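Local coordinates for protein diaminopimelate decarboxylase (Psychromonas ingrahamii, PDB 4XG1) that probably decarboxylates meso-diaminopimelate to L-lysine, the last step of lysine biosynthesis, with pyridoxal 5'-phosphate as cofactor, at residues 287-292 / 365-370; 387-392 / 405-410. All blocks are in the same frame, centred on the assembly; numbering follows the deposited sequence.

Overall arrangement
Contacts 1 and 2 both reach the mixed sheet of the beta domain, which accompanies the TIM barrel, and their centres lie about 18 Å apart. Contact 1 is mostly buried and joins two antiparallel strands, 284-294 and 367-371, through backbone bonds lined with valine, leucine and isoleucine. Contact 2 is only partly buried: chain entering and leaving the hairpin 391-396/399-404 is held by the ion pair of Arg389 and Glu407, by an arginine laid along the backbone and by two waters. Strand 30-34 links the two regions, pairing with both 284-294 and 391-396. Each contact also touches the second subunit, contact 1 through Glu291 and Phe292, contact 2 through Arg389, Glu405 and Leu409.

Contact 1. Residues 287-292 / 365-370; sequences VTKVEF and GDYLVI
Thr288 and Leu368 form an antiparallel hydrogen-bonded pair, Thr288 N giving to Leu368 O at 2.9 Å and Leu368 N to Thr288 O at 2.8 Å. Further along, Val290 N meets Asp366 O at 2.7 Å, almost straight (175°), and Gly365 N closes the row on Val290 O at 3.0 Å from a position tilted off the carbonyl plane. CA-H groups of Val287, Tyr367 and Lys289 add weaker contacts to the carbonyl oxygens of Leu368, Thr288 and Asp366. Among the apolar contacts, Val290 CG2 lies 4.0 Å from Leu368 CD1. Thr288 CG2, set between its backbone N and carbonyl carbon (chi1 180°), reaches Ile370 CD1 at 4.2 Å. On the face that bears Val287 and Val369, Lys289 passes obliquely by the Tyr367 ring, its CB 3.6 Å from Tyr367 CE1; Thr288 O sits at the ring edge, in its plane. Polar ends find partners beyond the pair: Thr288 OG1 bonds to Asp305, Asp366 takes Ala363 N on OD2 and bridges to Arg336 through OD1, and Lys289 NZ forms a salt bridge with Glu291 OE1, its hydrogen bond weak at 3.4 Å. Glu291 also meets Arg133 of the second subunit. Glu291 and Phe292 both face Ile303, a classic beta bulge against strand 300-304. Antiparallel pairing of 287-289 with 367-369, extended by two bonds into the loop at Gly365 and Asp366, belongs to the beta domain of a class-II, alanine racemase-like decarboxylase.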
ATOM      1  N   VAL B 287       4.946  16.511  -4.546  1.00 12.63           N
ATOM      2  CA  VAL B 287       4.466  17.546  -5.459  1.00 12.73           C
ATOM      3  C   VAL B 287       3.597  16.911  -6.519  1.00 13.10           C
ATOM      4  O   VAL B 287       3.946  15.844  -7.039  1.00 12.41           O
ATOM      5  CB  VAL B 287       5.627  18.232  -6.170  1.00 12.89           C
ATOM      6  CG1 VAL B 287       5.112  19.426  -6.958  1.00 13.09           C
ATOM      7  CG2 VAL B 287       6.685  18.649  -5.167  1.00 13.46           C
ATOM      8  N   THR B 288       2.490  17.563  -6.845  1.00 13.54           N
ATOM      9  CA  THR B 288       1.565  17.012  -7.794  1.00 14.68           C
ATOM     10  C   THR B 288       0.948  18.129  -8.616  1.00 16.68           C
ATOM     11  O   THR B 288       0.879  19.267  -8.186  1.00 18.60           O
ATOM     12  CB  THR B 288       0.487  16.195  -7.073  1.00 14.16           C
ATOM     13  OG1 THR B 288      -0.436  15.652  -8.024  1.00 14.34           O
ATOM     14  CG2 THR B 288      -0.259  17.063  -6.095  1.00 13.58           C
ATOM     15  N   LYS B 289       0.462  17.794  -9.793  1.00 18.34           N
ATOM     16  CA  LYS B 289      -0.081  18.759 -10.718  1.00 20.07           C
ATOM     17  C   LYS B 289      -1.600  18.603 -10.785  1.00 21.53           C
ATOM     18  O   LYS B 289      -2.128  17.475 -10.822  1.00 20.98           O
ATOM     19  CB  LYS B 289       0.513  18.506 -12.088  1.00 22.34           C
ATOM     20  CG  LYS B 289      -0.006  19.399 -13.216  1.00 24.69           C
ATOM     21  CD  LYS B 289       0.596  18.968 -14.554  1.00 26.11           C
ATOM     22  CE  LYS B 289      -0.465  18.961 -15.652  1.00 29.38           C
ATOM     23  NZ  LYS B 289      -0.250  17.848 -16.622  1.00 32.37           N
ATOM     24  N   VAL B 290      -2.308  19.731 -10.773  1.00 21.93           N
ATOM     25  CA  VAL B 290      -3.759  19.728 -10.918  1.00 23.45           C
ATOM     26  C   VAL B 290      -4.072  19.446 -12.382  1.00 23.74           C
ATOM     27  O   VAL B 290      -3.603  20.167 -13.275  1.00 23.74           O
ATOM     28  CB  VAL B 290      -4.353  21.108 -10.538  1.00 25.21           C
ATOM     29  CG1 VAL B 290      -5.853  21.118 -10.740  1.00 24.71           C
ATOM     30  CG2 VAL B 290      -4.031  21.452  -9.091  1.00 27.89           C
ATOM     31  N   GLU B 291      -4.868  18.429 -12.634  1.00 22.22           N
ATOM     32  CA  GLU B 291      -5.259  18.126 -13.981  1.00 24.06           C
ATOM     33  C   GLU B 291      -6.568  18.841 -14.272  1.00 25.01           C
ATOM     34  O   GLU B 291      -6.634  19.653 -15.190  1.00 24.69           O
ATOM     35  CB  GLU B 291      -5.434  16.620 -14.172  1.00 25.33           C
ATOM     36  CG  GLU B 291      -4.196  15.795 -13.827  1.00 25.44           C
ATOM     37  CD  GLU B 291      -3.210  15.664 -14.971  1.00 24.91           C
ATOM     38  OE1 GLU B 291      -3.279  16.441 -15.958  1.00 24.34           O
ATOM     39  OE2 GLU B 291      -2.327  14.800 -14.856  1.00 25.35           O
ATOM     40  N   PHE B 292      -7.597  18.546 -13.493  1.00 24.47           N
ATOM     41  CA  PHE B 292      -8.911  19.093 -13.722  1.00 26.02           C
ATOM     42  C   PHE B 292      -9.531  19.656 -12.465  1.00 29.94           C
ATOM     43  O   PHE B 292      -9.138  19.288 -11.350  1.00 29.67           O
ATOM     44  CB  PHE B 292      -9.849  18.021 -14.189  1.00 26.54           C
ATOM     45  CG  PHE B 292      -9.350  17.236 -15.347  1.00 26.00           C
ATOM     46  CD1 PHE B 292      -8.881  17.870 -16.471  1.00 26.00           C
ATOM     47  CD2 PHE B 292      -9.396  15.861 -15.324  1.00 27.80           C
ATOM     48  CE1 PHE B 292      -8.429  17.146 -17.543  1.00 26.47           C
ATOM     49  CE2 PHE B 292      -8.958  15.120 -16.400  1.00 28.26           C
ATOM     50  CZ  PHE B 292      -8.482  15.774 -17.519  1.00 28.01           C
ATOM     51  N   GLY B 365      -3.596  23.030 -14.093  1.00 20.20           N
ATOM     52  CA  GLY B 365      -2.187  23.147 -14.443  1.00 18.64           C
ATOM     53  C   GLY B 365      -1.306  23.536 -13.315  1.00 19.36           C
ATOM     54  O   GLY B 365      -0.099  23.387 -13.393  1.00 20.85           O
ATOM     55  N   ASP B 366      -1.882  24.033 -12.237  1.00 22.89           N
ATOM     56  CA  ASP B 366      -1.079  24.408 -11.051  1.00 25.64           C
ATOM     57  C   ASP B 366      -0.447  23.191 -10.350  1.00 24.04           C
ATOM     58  O   ASP B 366      -1.025  22.106 -10.333  1.00 22.36           O
ATOM     59  CB  ASP B 366      -1.969  25.128 -10.024  1.00 28.36           C
ATOM     60  CG  ASP B 366      -2.253  26.573 -10.387  1.00 34.09           C
ATOM     61  OD1 ASP B 366      -1.427  27.179 -11.109  1.00 39.53           O
ATOM     62  OD2 ASP B 366      -3.321  27.113  -9.943  1.00 34.46           O
ATOM     63  N   TYR B 367       0.676  23.434  -9.694  1.00 24.60           N
ATOM     64  CA  TYR B 367       1.320  22.462  -8.852  1.00 26.53           C
ATOM     65  C   TYR B 367       0.952  22.652  -7.371  1.00 26.98           C
ATOM     66  O   TYR B 367       0.959  23.764  -6.862  1.00 30.30           O
ATOM     67  CB  TYR B 367       2.828  22.583  -8.983  1.00 28.80           C
ATOM     68  CG  TYR B 367       3.342  22.105 -10.290  1.00 32.21           C
ATOM     69  CD1 TYR B 367       3.181  20.784 -10.671  1.00 36.31           C
ATOM     70  CD2 TYR B 367       4.020  22.949 -11.143  1.00 37.54           C
ATOM     71  CE1 TYR B 367       3.663  20.315 -11.883  1.00 41.56           C
ATOM     72  CE2 TYR B 367       4.505  22.495 -12.358  1.00 44.28           C
ATOM     73  CZ  TYR B 367       4.315  21.168 -12.724  1.00 43.96           C
ATOM     74  OH  TYR B 367       4.791  20.693 -13.921  1.00 45.84           O
ATOM     75  N   LEU B 368       0.639  21.558  -6.680  1.00 25.19           N
ATOM     76  CA  LEU B 368       0.418  21.565  -5.233  1.00 22.40           C
ATOM     77  C   LEU B 368       1.444  20.714  -4.524  1.00 21.42           C
ATOM     78  O   LEU B 368       2.014  19.811  -5.087  1.00 21.72           O
ATOM     79  CB  LEU B 368      -0.950  21.032  -4.904  1.00 21.32           C
ATOM     80  CG  LEU B 368      -2.117  21.851  -5.420  1.00 21.39           C
ATOM     81  CD1 LEU B 368      -3.432  21.161  -5.162  1.00 20.73           C
ATOM     82  CD2 LEU B 368      -2.087  23.188  -4.715  1.00 24.08           C
ATOM     83  N   VAL B 369       1.686  21.051  -3.276  1.00 23.68           N
ATOM     84  CA  VAL B 369       2.719  20.420  -2.470  1.00 24.53           C
ATOM     85  C   VAL B 369       1.982  19.850  -1.272  1.00 23.97           C
ATOM     86  O   VAL B 369       1.247  20.563  -0.591  1.00 22.30           O
ATOM     87  CB  VAL B 369       3.762  21.450  -2.021  1.00 26.82           C
ATOM     88  CG1 VAL B 369       4.610  20.935  -0.888  1.00 26.87           C
ATOM     89  CG2 VAL B 369       4.635  21.850  -3.189  1.00 29.46           C
ATOM     90  N   ILE B 370       2.181  18.558  -1.028  1.00 22.08           N
ATOM     91  CA  ILE B 370       1.598  17.871   0.119  1.00 19.68           C
ATOM     92  C   ILE B 370       2.716  17.753   1.092  1.00 18.55           C
ATOM     93  O   ILE B 370       3.756  17.152   0.782  1.00 17.01           O
ATOM     94  CB  ILE B 370       1.116  16.484  -0.281  1.00 19.62           C
ATOM     95  CG1 ILE B 370       0.144  16.656  -1.433  1.00 20.11           C
ATOM     96  CG2 ILE B 370       0.419  15.785   0.862  1.00 18.87           C
ATOM     97  CD1 ILE B 370       0.000  15.418  -2.256  1.00 21.20           C
TER

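Contact 2. Residues 387-392 / 405-410; sequences RCRAAE and EREELK
The guanidinium of Arg389 receives the Glu407 carboxylate at its edge: Arg389 NE bonds to Glu407 OE2 at 3.1 Å, only 6° out of the guanidinium plane. The two flat groups are steeply turned, 74° apart, and OE2 is met from above the carboxylate plane. The Arg406 guanidinium has Ala391 N over one face, 3.8 Å above the plane and offset toward the rim, with water 1 at its edge. This water bridges Arg406 NH1 to Cys388 O, while Arg406 also bonds to the carbonyls of Pro29 and Thr26. Arg406 CG, anti to the backbone N (chi1 -170°), lies 3.5 Å from Arg389 O. Glu407 OE1 accepts Arg389 N at 2.9 Å, so the carboxylate grips both the backbone and the side chain of one arginine; Asn383 also bonds to OE1. The return bond, Glu407 N to Arg389 O at 3.1 Å, lies in the carbonyl plane. The segments run in opposite directions, one leading into strand 391-396 and the other leaving strand 399-404, at the open end of this beta-domain hairpin and at the dimer interface. There Arg389 NH1 bonds to Asn383 of the second subunit and lies near NH1 of that subunit's Arg389, two like charges close together. Water 2 lies within bonding distance of Ala390 O and Glu405 O, with more acceptors around it than protons. At the far end Cys388 CB packs on Glu407 O at 3.3 Å, and Cys388 SG rests 3.8 Å from Leu409 CD2.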
ATOM      1  N   ARG B 387      -0.077   2.303 -12.177  1.00  7.16           N
ATOM      2  CA  ARG B 387       0.592   3.591 -12.161  1.00  7.42           C
ATOM      3  C   ARG B 387       2.033   3.350 -11.763  1.00  8.36           C
ATOM      4  O   ARG B 387       2.309   2.532 -10.910  1.00  9.05           O
ATOM      5  CB  ARG B 387      -0.071   4.517 -11.149  1.00  7.10           C
ATOM      6  CG  ARG B 387      -1.458   4.901 -11.571  1.00  7.19           C
ATOM      7  CD  ARG B 387      -2.266   5.560 -10.483  1.00  7.49           C
ATOM      8  NE  ARG B 387      -1.534   6.652  -9.847  1.00  7.79           N
ATOM      9  CZ  ARG B 387      -1.377   7.871 -10.331  1.00  7.54           C
ATOM     10  NH1 ARG B 387      -1.912   8.184 -11.500  1.00  7.73           N
ATOM     11  NH2 ARG B 387      -0.635   8.748  -9.662  1.00  7.42           N
ATOM     12  N   CYS B 388       2.949   4.047 -12.394  1.00  9.71           N
ATOM     13  CA  CYS B 388       4.364   3.965 -12.075  1.00 11.31           C
ATOM     14  C   CYS B 388       4.679   4.721 -10.795  1.00 11.45           C
ATOM     15  O   CYS B 388       4.158   5.791 -10.588  1.00 11.93           O
ATOM     16  CB  CYS B 388       5.175   4.582 -13.207  1.00 11.67           C
ATOM     17  SG  CYS B 388       5.076   3.582 -14.684  1.00 13.07           S
ATOM     18  N   ARG B 389       5.543   4.170  -9.976  1.00 12.10           N
ATOM     19  CA  ARG B 389       5.942   4.848  -8.789  1.00 13.98           C
ATOM     20  C   ARG B 389       6.716   6.128  -9.108  1.00 12.84           C
ATOM     21  O   ARG B 389       7.484   6.189 -10.079  1.00 13.76           O
ATOM     22  CB  ARG B 389       6.748   3.955  -7.811  1.00 16.42           C
ATOM     23  CG  ARG B 389       5.805   3.165  -6.939  1.00 18.76           C
ATOM     24  CD  ARG B 389       6.473   2.381  -5.833  1.00 21.41           C
ATOM     25  NE  ARG B 389       6.957   1.085  -6.313  1.00 23.92           N
ATOM     26  CZ  ARG B 389       6.956  -0.041  -5.625  1.00 23.35           C
ATOM     27  NH1 ARG B 389       7.426  -1.103  -6.220  1.00 27.93           N
ATOM     28  NH2 ARG B 389       6.479  -0.135  -4.390  1.00 21.91           N
ATOM     29  N   ALA B 390       6.496   7.101  -8.247  1.00 11.08           N
ATOM     30  CA  ALA B 390       7.016   8.427  -8.376  1.00 10.48           C
ATOM     31  C   ALA B 390       8.514   8.483  -8.289  1.00  9.94           C
ATOM     32  O   ALA B 390       9.165   7.612  -7.733  1.00  9.10           O
ATOM     33  CB  ALA B 390       6.447   9.290  -7.258  1.00 10.64           C
ATOM     34  N   ALA B 391       9.046   9.534  -8.866  1.00 10.06           N
ATOM     35  CA  ALA B 391      10.456   9.836  -8.741  1.00 10.79           C
ATOM     36  C   ALA B 391      10.671  10.399  -7.373  1.00 11.18           C
ATOM     37  O   ALA B 391       9.786  11.015  -6.836  1.00 11.64           O
ATOM     38  CB  ALA B 391      10.902  10.829  -9.805  1.00 10.53           C
ATOM     39  N   GLU B 392      11.845  10.178  -6.821  1.00 11.93           N
ATOM     40  CA  GLU B 392      12.214  10.756  -5.562  1.00 12.64           C
ATOM     41  C   GLU B 392      13.508  11.515  -5.766  1.00 12.94           C
ATOM     42  O   GLU B 392      14.456  11.009  -6.359  1.00 11.41           O
ATOM     43  CB  GLU B 392      12.405   9.671  -4.506  1.00 13.36           C
ATOM     44  CG  GLU B 392      11.133   9.008  -4.065  1.00 14.64           C
ATOM     45  CD  GLU B 392      11.368   7.786  -3.235  1.00 17.18           C
ATOM     46  OE1 GLU B 392      11.199   6.674  -3.758  1.00 19.12           O
ATOM     47  OE2 GLU B 392      11.731   7.904  -2.045  1.00 22.66           O
ATOM     48  N   GLU B 405      14.612   6.892  -9.495  1.00  9.99           N
ATOM     49  CA  GLU B 405      14.038   7.169 -10.792  1.00 10.11           C
ATOM     50  C   GLU B 405      12.580   6.752 -10.826  1.00  9.61           C
ATOM     51  O   GLU B 405      12.191   5.672 -10.288  1.00  8.50           O
ATOM     52  CB  GLU B 405      14.792   6.424 -11.859  1.00 11.45           C
ATOM     53  CG  GLU B 405      16.208   6.929 -12.086  1.00 13.27           C
ATOM     54  CD  GLU B 405      17.114   5.811 -12.655  1.00 15.79           C
ATOM     55  OE1 GLU B 405      16.595   4.774 -13.196  1.00 18.34           O
ATOM     56  OE2 GLU B 405      18.353   5.935 -12.545  1.00 18.04           O
ATOM     57  N   ARG B 406      11.775   7.591 -11.482  1.00  8.99           N
ATOM     58  CA  ARG B 406      10.417   7.215 -11.809  1.00  8.79           C
ATOM     59  C   ARG B 406      10.439   5.805 -12.468  1.00  9.27           C
ATOM     60  O   ARG B 406      11.262   5.530 -13.354  1.00  8.48           O
ATOM     61  CB  ARG B 406       9.808   8.244 -12.759  1.00  8.21           C
ATOM     62  CG  ARG B 406       8.324   8.048 -12.943  1.00  8.25           C
ATOM     63  CD  ARG B 406       7.670   9.079 -13.811  1.00  8.11           C
ATOM     64  NE  ARG B 406       8.069  10.405 -13.378  1.00  8.35           N
ATOM     65  CZ  ARG B 406       7.539  11.048 -12.348  1.00  8.33           C
ATOM     66  NH1 ARG B 406       6.562  10.515 -11.610  1.00  8.37           N
ATOM     67  NH2 ARG B 406       7.950  12.257 -12.091  1.00  8.36           N
ATOM     68  N   GLU B 407       9.540   4.928 -12.074  1.00 10.01           N
ATOM     69  CA  GLU B 407       9.419   3.654 -12.801  1.00 11.56           C
ATOM     70  C   GLU B 407       8.935   3.870 -14.228  1.00 12.81           C
ATOM     71  O   GLU B 407       8.180   4.793 -14.507  1.00 12.52           O
ATOM     72  CB  GLU B 407       8.458   2.726 -12.098  1.00 11.74           C
ATOM     73  CG  GLU B 407       8.958   2.322 -10.744  1.00 12.56           C
ATOM     74  CD  GLU B 407       7.946   1.550  -9.946  1.00 14.08           C
ATOM     75  OE1 GLU B 407       6.715   1.571 -10.235  1.00 13.92           O
ATOM     76  OE2 GLU B 407       8.412   0.862  -8.997  1.00 17.44           O
ATOM     77  N   GLU B 408       9.399   3.031 -15.143  1.00 15.30           N
ATOM     78  CA  GLU B 408       8.907   3.011 -16.520  1.00 17.70           C
ATOM     79  C   GLU B 408       7.781   1.952 -16.614  1.00 17.56           C
ATOM     80  O   GLU B 408       7.749   0.995 -15.859  1.00 14.01           O
ATOM     81  CB  GLU B 408      10.006   2.606 -17.502  1.00 20.69           C
ATOM     82  CG  GLU B 408      11.252   3.461 -17.481  1.00 22.94           C
ATOM     83  CD  GLU B 408      11.039   4.814 -18.131  1.00 28.76           C
ATOM     84  OE1 GLU B 408      10.383   4.967 -19.199  1.00 33.57           O
ATOM     85  OE2 GLU B 408      11.576   5.781 -17.568  1.00 37.52           O
ATOM     86  N   LEU B 409       6.887   2.155 -17.576  1.00 18.54           N
ATOM     87  CA  LEU B 409       5.765   1.275 -17.771  1.00 19.29           C
ATOM     88  C   LEU B 409       6.184  -0.180 -17.923  1.00 18.31           C
ATOM     89  O   LEU B 409       5.593  -1.044 -17.301  1.00 18.03           O
ATOM     90  CB  LEU B 409       4.955   1.659 -19.011  1.00 20.97           C
ATOM     91  CG  LEU B 409       4.213   2.976 -19.011  1.00 22.10           C
ATOM     92  CD1 LEU B 409       3.597   3.189 -20.394  1.00 24.40           C
ATOM     93  CD2 LEU B 409       3.140   3.005 -17.950  1.00 22.49           C
ATOM     94  N   LYS B 410       7.221  -0.447 -18.693  1.00 17.86           N
ATOM     95  CA  LYS B 410       7.672  -1.824 -18.898  1.00 18.82           C
ATOM     96  C   LYS B 410       8.196  -2.512 -17.622  1.00 19.35           C
ATOM     97  O   LYS B 410       8.297  -3.738 -17.572  1.00 24.16           O
ATOM     98  CB  LYS B 410       8.684  -1.915 -20.032  1.00 18.99           C
ATOM     99  CG  LYS B 410      10.024  -1.236 -19.742  1.00 20.12           C
ATOM    100  CD  LYS B 410      10.954  -1.089 -20.910  1.00 20.57           C
ATOM    101  CE  LYS B 410      10.367  -0.139 -21.925  1.00 22.21           C
ATOM    102  NZ  LYS B 410      11.027   1.187 -21.761  1.00 23.58           N
TER
HETATM  103  O   HOH W   1       4.704   7.947 -12.038  1.00 10.20           O
HETATM  104  O   HOH W   2      10.251   5.024  -8.550  1.00  4.26           O